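PDB 6K8H: aminotransferase class-III from Sphaerobacter thermophilus DSM 20745, which is a class-III aminotransferase of the omega-transaminase type, with the type I fold of pyridoxal-phosphate-dependent enzymes. Local coordinates for residues 352-357 against 365-370; 379-384 against 389-394; 400-405 against 435-440. All blocks are in the same frame, centred on the assembly; numbering follows the deposited sequence.

Contact 1 (352-357 against 365-370); sequences AGVEEV and GQVTGY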
loop_
_atom_site.group_PDB
_atom_site.type_symbol
_atom_site.label_atom_id
_atom_site.label_comp_id
_atom_site.label_asym_id
_atom_site.label_seq_id
_atom_site.Cartn_x
_atom_site.Cartn_y
_atom_site.Cartn_z
ATOM N N ALA B 352 -31.131 1.599 18.389
ATOM C CA ALA B 352 -32.424 1.433 19.051
ATOM C C ALA B 352 -33.578 1.760 18.110
ATOM O O ALA B 352 -34.605 1.062 18.108
ATOM C CB ALA B 352 -32.492 2.305 20.305
ATOM N N GLY B 353 -33.430 2.811 17.296
ATOM C CA GLY B 353 -34.480 3.142 16.349
ATOM C C GLY B 353 -34.730 2.026 15.351
ATOM O O GLY B 353 -35.882 1.703 15.035
ATOM N N VAL B 354 -33.652 1.410 14.855
ATOM C CA VAL B 354 -33.802 0.310 13.910
ATOM C C VAL B 354 -34.458 -0.896 14.580
ATOM O O VAL B 354 -35.299 -1.582 13.976
ATOM C CB VAL B 354 -32.437 -0.062 13.301
ATOM C CG1 VAL B 354 -32.546 -1.367 12.537
ATOM C CG2 VAL B 354 -31.937 1.059 12.398
ATOM N N GLU B 355 -34.075 -1.192 15.823
ATOM C CA GLU B 355 -34.711 -2.309 16.520
ATOM C C GLU B 355 -36.202 -2.055 16.689
ATOM O O GLU B 355 -37.017 -2.973 16.544
ATOM C CB GLU B 355 -34.055 -2.545 17.882
ATOM C CG GLU B 355 -32.673 -3.180 17.814
ATOM C CD GLU B 355 -31.934 -3.108 19.145
ATOM O OE1 GLU B 355 -32.428 -2.410 20.063
ATOM O OE2 GLU B 355 -30.853 -3.731 19.269
ATOM N N GLU B 356 -36.579 -0.810 16.987
ATOM C CA GLU B 356 -37.998 -0.496 17.114
ATOM C C GLU B 356 -38.725 -0.631 15.779
ATOM O O GLU B 356 -39.866 -1.099 15.746
ATOM C CB GLU B 356 -38.185 0.905 17.701
ATOM C CG GLU B 356 -39.631 1.420 17.673
ATOM C CD GLU B 356 -40.595 0.602 18.537
ATOM O OE1 GLU B 356 -40.139 -0.302 19.276
ATOM O OE2 GLU B 356 -41.821 0.865 18.478
ATOM N N VAL B 357 -38.082 -0.238 14.667
ATOM C CA VAL B 357 -38.705 -0.395 13.345
ATOM C C VAL B 357 -38.947 -1.868 13.046
ATOM O O VAL B 357 -40.019 -2.259 12.565
ATOM C CB VAL B 357 -37.833 0.250 12.244
ATOM C CG1 VAL B 357 -38.261 -0.230 10.852
ATOM C CG2 VAL B 357 -37.896 1.757 12.314
ATOM N N GLY B 365 -35.151 -9.627 13.480
ATOM C CA GLY B 365 -33.861 -9.026 13.200
ATOM C C GLY B 365 -33.198 -8.586 14.478
ATOM O O GLY B 365 -33.755 -8.697 15.574
ATOM N N GLN B 366 -31.998 -8.050 14.313
ATOM C CA GLN B 366 -31.212 -7.576 15.441
ATOM C C GLN B 366 -30.224 -6.563 14.894
ATOM O O GLN B 366 -30.030 -6.451 13.680
ATOM C CB GLN B 366 -30.498 -8.726 16.160
ATOM C CG GLN B 366 -29.601 -9.534 15.233
ATOM C CD GLN B 366 -29.075 -10.800 15.862
ATOM O OE1 GLN B 366 -28.507 -10.777 16.962
ATOM N NE2 GLN B 366 -29.231 -11.920 15.154
ATOM N N VAL B 367 -29.662 -5.768 15.786
ATOM C CA VAL B 367 -28.673 -4.775 15.401
ATOM C C VAL B 367 -27.495 -4.911 16.345
ATOM O O VAL B 367 -27.667 -4.829 17.570
ATOM C CB VAL B 367 -29.226 -3.341 15.426
ATOM C CG1 VAL B 367 -28.228 -2.403 14.770
ATOM C CG2 VAL B 367 -30.571 -3.271 14.707
ATOM N N THR B 368 -26.307 -5.124 15.785
ATOM C CA THR B 368 -25.083 -5.115 16.569
ATOM C C THR B 368 -24.347 -3.807 16.315
ATOM O O THR B 368 -24.627 -3.095 15.349
ATOM C CB THR B 368 -24.173 -6.308 16.231
ATOM O OG1 THR B 368 -23.811 -6.285 14.841
ATOM C CG2 THR B 368 -24.860 -7.615 16.567
ATOM N N GLY B 369 -23.395 -3.499 17.183
ATOM C CA GLY B 369 -22.566 -2.333 16.949
ATOM C C GLY B 369 -21.944 -1.819 18.223
ATOM O O GLY B 369 -22.268 -2.244 19.329
ATOM N N TYR B 370 -21.033 -0.870 18.036
ATOM C CA TYR B 370 -20.316 -0.252 19.142
ATOM C C TYR B 370 -19.812 1.110 18.681
ATOM O O TYR B 370 -19.408 1.263 17.526
ATOM C CB TYR B 370 -19.144 -1.123 19.623
ATOM C CG TYR B 370 -18.577 -0.604 20.928
ATOM C CD1 TYR B 370 -17.665 0.448 20.944
ATOM C CD2 TYR B 370 -18.999 -1.127 22.144
ATOM C CE1 TYR B 370 -17.177 0.949 22.135
ATOM C CE2 TYR B 370 -18.514 -0.638 23.343
ATOM C CZ TYR B 370 -17.613 0.400 23.331
ATOM O OH TYR B 370 -17.143 0.889 24.520
HETATM O O HOH W 1 -28.189 -2.837 19.737
#
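One water links E355 to V367: it donates to the carboxylate oxygen OE2 of E355 at 2.8 Å and to the carbonyl O of V367 at 3.0 Å. Those two oxygens are both acceptors and stand 3.8 Å apart (E355 OE2 to V367 O), so the water's hydrogens make the join that they cannot make directly. E355 reaches it because CG lies beside its own backbone N (chi1 -73°) and the chain beyond runs extended. On the way the methylene CG of E355 passes 3.8 Å from CG2 of V367. The same methyl receives V354, whose CG1 meets V367 CG2 at 3.5 Å, a snug fit for two methyl groups, with the two valine side chains crossing at about a right angle. CG2 of V367 is thus wedged between apolar parts of two successive helical residues, while V367 N is buried without a partner in the model. Q366 and T368 make their backbone bonds to H377 and H375 of strand 373-377, and V354 also rests on I376, F433 and F437. This is a helix packed against the outer strand of a small antiparallel sheet, as in the C-terminal alpha/beta part of fold-type I pyridoxal-phosphate enzymes.

Contact 2 (379-384 against 389-394); sequences HQRPLA and SVLSAQ
L391 puts one methyl, CD2, against two flat groups at once: the ring of H379, where CD2 of the histidine is 3.9 Å from CD2 of the leucine, and the guanidinium of R381, whose NH2 is 3.7 Å from the same methyl. The methyl comes in at the rim of the guanidinium, roughly level with it, and the leucine side chain runs at about a right angle to that of H379. NH2 of R381 also comes within 3.2 Å of V390 O. At the other end, L383 lays its CD2 methyl on the backbone of S389, 3.8 Å from CA. A water joins the two segments as well, 2.8 Å from H379 NE2 and donating to S389 O at 2.6 Å.

The two flat groups also lie against each other. R381 NH2 lies 3.1 Å above the plane of the H379 ring, displaced toward its rim, a placement that the bend at chi3 (-66°) of the arginine allows. The ring is held by its ND1, which accepts the backbone N-H of R381 at 3.0 Å; the donor sits only 7° out of the ring plane, and the N-H...N angle is 155°. This bond fixes the ring's rotation and leaves NE2 pointing to the water.

Further out, R381 NH1 forms a salt bridge with E395 and NE binds N388 O, while S389 OG bonds to Y386 O. S392 N-caps helix 393-408, and E395 OE1 in turn accepts S392 N, the reciprocal bond of a capping box. The contact therefore draws together the loop following strand 373-377 and the start of helix 393-408, with L383 resting on Q366 and T368 of strand 366-370.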
loop_
_atom_site.group_PDB
_atom_site.type_symbol
_atom_site.label_atom_id
_atom_site.label_comp_id
_atom_site.label_asym_id
_atom_site.label_seq_id
_atom_site.Cartn_x
_atom_site.Cartn_y
_atom_site.Cartn_z
ATOM N N HIS B 379 -32.232 -11.440 10.695
ATOM C CA HIS B 379 -32.460 -12.738 11.307
ATOM C C HIS B 379 -32.184 -12.586 12.797
ATOM O O HIS B 379 -31.693 -11.551 13.252
ATOM C CB HIS B 379 -31.575 -13.816 10.683
ATOM C CG HIS B 379 -30.117 -13.574 10.909
ATOM N ND1 HIS B 379 -29.507 -13.805 12.126
ATOM C CD2 HIS B 379 -29.152 -13.100 10.086
ATOM C CE1 HIS B 379 -28.224 -13.490 12.038
ATOM N NE2 HIS B 379 -27.984 -13.057 10.812
ATOM N N GLN B 380 -32.517 -13.625 13.561
ATOM C CA GLN B 380 -32.308 -13.604 14.998
ATOM C C GLN B 380 -31.395 -14.741 15.453
ATOM O O GLN B 380 -31.540 -15.260 16.564
ATOM C CB GLN B 380 -33.651 -13.627 15.729
ATOM C CG GLN B 380 -34.313 -12.243 15.712
ATOM C CD GLN B 380 -35.689 -12.202 16.339
ATOM O OE1 GLN B 380 -36.434 -13.182 16.318
ATOM N NE2 GLN B 380 -36.044 -11.047 16.892
ATOM N N ARG B 381 -30.432 -15.132 14.599
ATOM C CA ARG B 381 -29.455 -16.130 15.013
ATOM C C ARG B 381 -28.403 -15.508 15.923
ATOM O O ARG B 381 -27.973 -14.373 15.689
ATOM C CB ARG B 381 -28.775 -16.756 13.801
ATOM C CG ARG B 381 -29.745 -17.478 12.888
ATOM C CD ARG B 381 -29.031 -18.232 11.764
ATOM N NE ARG B 381 -28.364 -17.331 10.837
ATOM C CZ ARG B 381 -28.968 -16.726 9.823
ATOM N NH1 ARG B 381 -30.268 -16.921 9.606
ATOM N NH2 ARG B 381 -28.270 -15.939 9.014
ATOM N N PRO B 382 -27.974 -16.229 16.961
ATOM C CA PRO B 382 -26.902 -15.721 17.834
ATOM C C PRO B 382 -25.577 -15.688 17.083
ATOM O O PRO B 382 -25.031 -16.732 16.716
ATOM C CB PRO B 382 -26.870 -16.728 18.987
ATOM C CG PRO B 382 -27.458 -17.993 18.417
ATOM C CD PRO B 382 -28.379 -17.606 17.296
ATOM N N LEU B 383 -25.047 -14.481 16.880
ATOM C CA LEU B 383 -23.813 -14.313 16.125
ATOM C C LEU B 383 -22.581 -14.732 16.915
ATOM O O LEU B 383 -21.481 -14.789 16.344
ATOM C CB LEU B 383 -23.695 -12.859 15.675
ATOM C CG LEU B 383 -24.814 -12.489 14.705
ATOM C CD1 LEU B 383 -25.106 -10.998 14.746
ATOM C CD2 LEU B 383 -24.414 -12.957 13.306
ATOM N N ALA B 384 -22.748 -15.038 18.205
ATOM C CA ALA B 384 -21.671 -15.605 19.003
ATOM C C ALA B 384 -21.192 -16.936 18.442
ATOM O O ALA B 384 -20.054 -17.340 18.715
ATOM C CB ALA B 384 -22.135 -15.771 20.456
ATOM N N SER B 389 -23.378 -16.164 10.954
ATOM C CA SER B 389 -23.368 -14.909 10.210
ATOM C C SER B 389 -23.566 -15.123 8.711
ATOM O O SER B 389 -23.848 -14.157 8.001
ATOM C CB SER B 389 -22.077 -14.115 10.468
ATOM O OG SER B 389 -20.912 -14.832 10.109
ATOM N N VAL B 390 -23.411 -16.351 8.214
ATOM C CA VAL B 390 -23.601 -16.625 6.796
ATOM C C VAL B 390 -25.081 -16.566 6.445
ATOM O O VAL B 390 -25.928 -17.153 7.131
ATOM C CB VAL B 390 -23.006 -17.991 6.418
ATOM C CG1 VAL B 390 -23.139 -18.215 4.929
ATOM C CG2 VAL B 390 -21.538 -18.077 6.842
ATOM N N LEU B 391 -25.395 -15.902 5.337
ATOM C CA LEU B 391 -26.780 -15.681 4.937
ATOM C C LEU B 391 -27.247 -16.737 3.943
ATOM O O LEU B 391 -26.492 -17.167 3.062
ATOM C CB LEU B 391 -26.944 -14.287 4.319
ATOM C CG LEU B 391 -26.641 -13.097 5.235
ATOM C CD1 LEU B 391 -27.058 -11.780 4.597
ATOM C CD2 LEU B 391 -27.327 -13.281 6.588
ATOM N N SER B 392 -28.508 -17.136 4.081
ATOM C CA SER B 392 -29.145 -17.996 3.098
ATOM C C SER B 392 -29.458 -17.198 1.835
ATOM O O SER B 392 -29.337 -15.969 1.801
ATOM C CB SER B 392 -30.427 -18.593 3.674
ATOM O OG SER B 392 -31.372 -17.565 3.940
ATOM N N ALA B 393 -29.874 -17.915 0.786
ATOM C CA ALA B 393 -30.286 -17.250 -0.448
ATOM C C ALA B 393 -31.443 -16.290 -0.200
ATOM O O ALA B 393 -31.433 -15.155 -0.694
ATOM C CB ALA B 393 -30.673 -18.286 -1.503
ATOM N N GLN B 394 -32.442 -16.725 0.576
ATOM C CA GLN B 394 -33.580 -15.866 0.886
ATOM C C GLN B 394 -33.134 -14.619 1.631
ATOM O O GLN B 394 -33.613 -13.508 1.355
ATOM C CB GLN B 394 -34.609 -16.628 1.719
ATOM C CG GLN B 394 -35.653 -15.726 2.349
ATOM C CD GLN B 394 -36.779 -16.493 3.007
ATOM O OE1 GLN B 394 -36.964 -16.441 4.223
ATOM N NE2 GLN B 394 -37.532 -17.214 2.209
HETATM O O HOH W 2 -25.693 -12.815 9.216
#

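Contact 3 (400-405 against 435-440); sequences GRVHEA and DAFAAA
V402 and F437 meet first along helix 393-408: the CG1 methyl of V402 lies 3.9 Å from CE1 of the phenylalanine ring. On F437 the ring carbon CG stands opposite the backbone N (chi1 177°), and this turns the CD1–CE1 side of the ring back to V402. V402 has a second neighbour in A440, whose CB sits 3.8 Å from the carbonyl O of V402 and 4.2 Å from its CG1. The two helices concerned, 393-408 and 427-445, pack together as in the C-terminal domain of the type I fold; their segment axes approach to 9.0 Å, and the N-to-C directions differ by 129°, a crossing well short of antiparallel. The next two residues, H403 and E404, point away from helix 427-445, and E404 forms a salt bridge with R13 near the N-terminus. A405 then returns to the interface. Its CB is 3.7 Å from CB of A440, and the two CA atoms are 5.0 Å apart, a close backbone approach permitted by two side chains of a single methyl each. L406, the next residue, packs on A436 and A440, while F437 also touches L358 of helix 337-361.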
loop_
_atom_site.group_PDB
_atom_site.type_symbol
_atom_site.label_atom_id
_atom_site.label_comp_id
_atom_site.label_asym_id
_atom_site.label_seq_id
_atom_site.Cartn_x
_atom_site.Cartn_y
_atom_site.Cartn_z
ATOM N N GLY B 400 -30.806 -7.586 -0.004
ATOM C CA GLY B 400 -30.580 -6.839 -1.232
ATOM C C GLY B 400 -31.733 -5.917 -1.571
ATOM O O GLY B 400 -31.525 -4.796 -2.038
ATOM N N ARG B 401 -32.967 -6.381 -1.357
ATOM C CA ARG B 401 -34.114 -5.492 -1.557
ATOM C C ARG B 401 -34.052 -4.292 -0.608
ATOM O O ARG B 401 -34.271 -3.145 -1.024
ATOM C CB ARG B 401 -35.427 -6.257 -1.362
ATOM C CG ARG B 401 -35.850 -7.121 -2.547
ATOM C CD ARG B 401 -37.276 -7.709 -2.375
ATOM N NE ARG B 401 -37.719 -8.380 -3.600
ATOM C CZ ARG B 401 -38.171 -7.740 -4.676
ATOM N NH1 ARG B 401 -38.252 -6.414 -4.678
ATOM N NH2 ARG B 401 -38.542 -8.417 -5.754
ATOM N N VAL B 402 -33.735 -4.536 0.670
ATOM C CA VAL B 402 -33.667 -3.429 1.625
ATOM C C VAL B 402 -32.574 -2.446 1.217
ATOM O O VAL B 402 -32.766 -1.223 1.252
ATOM C CB VAL B 402 -33.448 -3.965 3.056
ATOM C CG1 VAL B 402 -33.179 -2.820 4.039
ATOM C CG2 VAL B 402 -34.652 -4.777 3.504
ATOM N N HIS B 403 -31.415 -2.964 0.797
ATOM C CA HIS B 403 -30.310 -2.094 0.409
ATOM C C HIS B 403 -30.664 -1.255 -0.817
ATOM O O HIS B 403 -30.418 -0.042 -0.843
ATOM C CB HIS B 403 -29.054 -2.928 0.153
ATOM C CG HIS B 403 -27.917 -2.147 -0.424
ATOM N ND1 HIS B 403 -27.650 -2.106 -1.775
ATOM C CD2 HIS B 403 -26.983 -1.366 0.168
ATOM C CE1 HIS B 403 -26.598 -1.337 -1.993
ATOM N NE2 HIS B 403 -26.171 -0.878 -0.830
ATOM N N GLU B 404 -31.254 -1.884 -1.841
ATOM C CA GLU B 404 -31.634 -1.145 -3.043
ATOM C C GLU B 404 -32.666 -0.060 -2.732
ATOM O O GLU B 404 -32.563 1.074 -3.229
ATOM C CB GLU B 404 -32.159 -2.124 -4.099
ATOM C CG GLU B 404 -32.626 -1.484 -5.403
ATOM C CD GLU B 404 -31.483 -1.011 -6.296
ATOM O OE1 GLU B 404 -30.295 -1.250 -5.969
ATOM O OE2 GLU B 404 -31.775 -0.392 -7.344
ATOM N N ALA B 405 -33.657 -0.376 -1.889
ATOM C CA ALA B 405 -34.644 0.639 -1.517
ATOM C C ALA B 405 -34.000 1.784 -0.745
ATOM O O ALA B 405 -34.303 2.961 -0.995
ATOM C CB ALA B 405 -35.777 0.013 -0.702
ATOM N N ASP B 435 -36.117 6.457 9.537
ATOM C CA ASP B 435 -37.318 6.595 8.711
ATOM C C ASP B 435 -37.148 5.913 7.357
ATOM O O ASP B 435 -38.059 5.209 6.878
ATOM C CB ASP B 435 -37.653 8.075 8.520
ATOM C CG ASP B 435 -38.135 8.739 9.806
ATOM O OD1 ASP B 435 -38.384 8.019 10.802
ATOM O OD2 ASP B 435 -38.272 9.981 9.821
ATOM N N ALA B 436 -35.988 6.119 6.714
ATOM C CA ALA B 436 -35.739 5.493 5.420
ATOM C C ALA B 436 -35.685 3.981 5.533
ATOM O O ALA B 436 -36.104 3.280 4.607
ATOM C CB ALA B 436 -34.447 6.032 4.815
ATOM N N PHE B 437 -35.168 3.461 6.646
ATOM C CA PHE B 437 -35.119 2.016 6.839
ATOM C C PHE B 437 -36.520 1.445 6.979
ATOM O O PHE B 437 -36.819 0.385 6.417
ATOM C CB PHE B 437 -34.270 1.655 8.068
ATOM C CG PHE B 437 -34.243 0.176 8.363
ATOM C CD1 PHE B 437 -33.466 -0.681 7.598
ATOM C CD2 PHE B 437 -35.008 -0.364 9.384
ATOM C CE1 PHE B 437 -33.458 -2.040 7.838
ATOM C CE2 PHE B 437 -34.999 -1.742 9.629
ATOM C CZ PHE B 437 -34.227 -2.570 8.856
ATOM N N ALA B 438 -37.393 2.134 7.718
ATOM C CA ALA B 438 -38.786 1.691 7.814
ATOM C C ALA B 438 -39.436 1.626 6.434
ATOM O O ALA B 438 -40.086 0.629 6.066
ATOM C CB ALA B 438 -39.566 2.627 8.739
ATOM N N ALA B 439 -39.242 2.675 5.637
ATOM C CA ALA B 439 -39.813 2.661 4.292
ATOM C C ALA B 439 -39.204 1.553 3.432
ATOM O O ALA B 439 -39.912 0.899 2.655
ATOM C CB ALA B 439 -39.627 4.024 3.635
ATOM N N ALA B 440 -37.893 1.318 3.564
ATOM C CA ALA B 440 -37.226 0.294 2.761
ATOM C C ALA B 440 -37.697 -1.105 3.135
ATOM O O ALA B 440 -37.815 -1.982 2.274
ATOM C CB ALA B 440 -35.707 0.393 2.935
#

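Overall arrangement
The contacts follow in series along the chain, and all lie on the same side of its centre. Contacts 1 and 2 have centres 15 Å apart and are joined by Q366, whose NE2 bonds to the carbonyl oxygens of H379 and R381. Contacts 1 and 3, 14 Å apart between centres, meet where V357 of helix 337-361 touches F437. Contacts 2 and 3 share helix 393-408 but stay about 7 Å apart at their nearest atoms. Helix 337-361 packs on strand 366-370 and on helix 427-445, which in turn meets helix 393-408, while the loop after strand 373-377 leads into helix 393-408; none of the residues lining the ligand pocket lies in these segments.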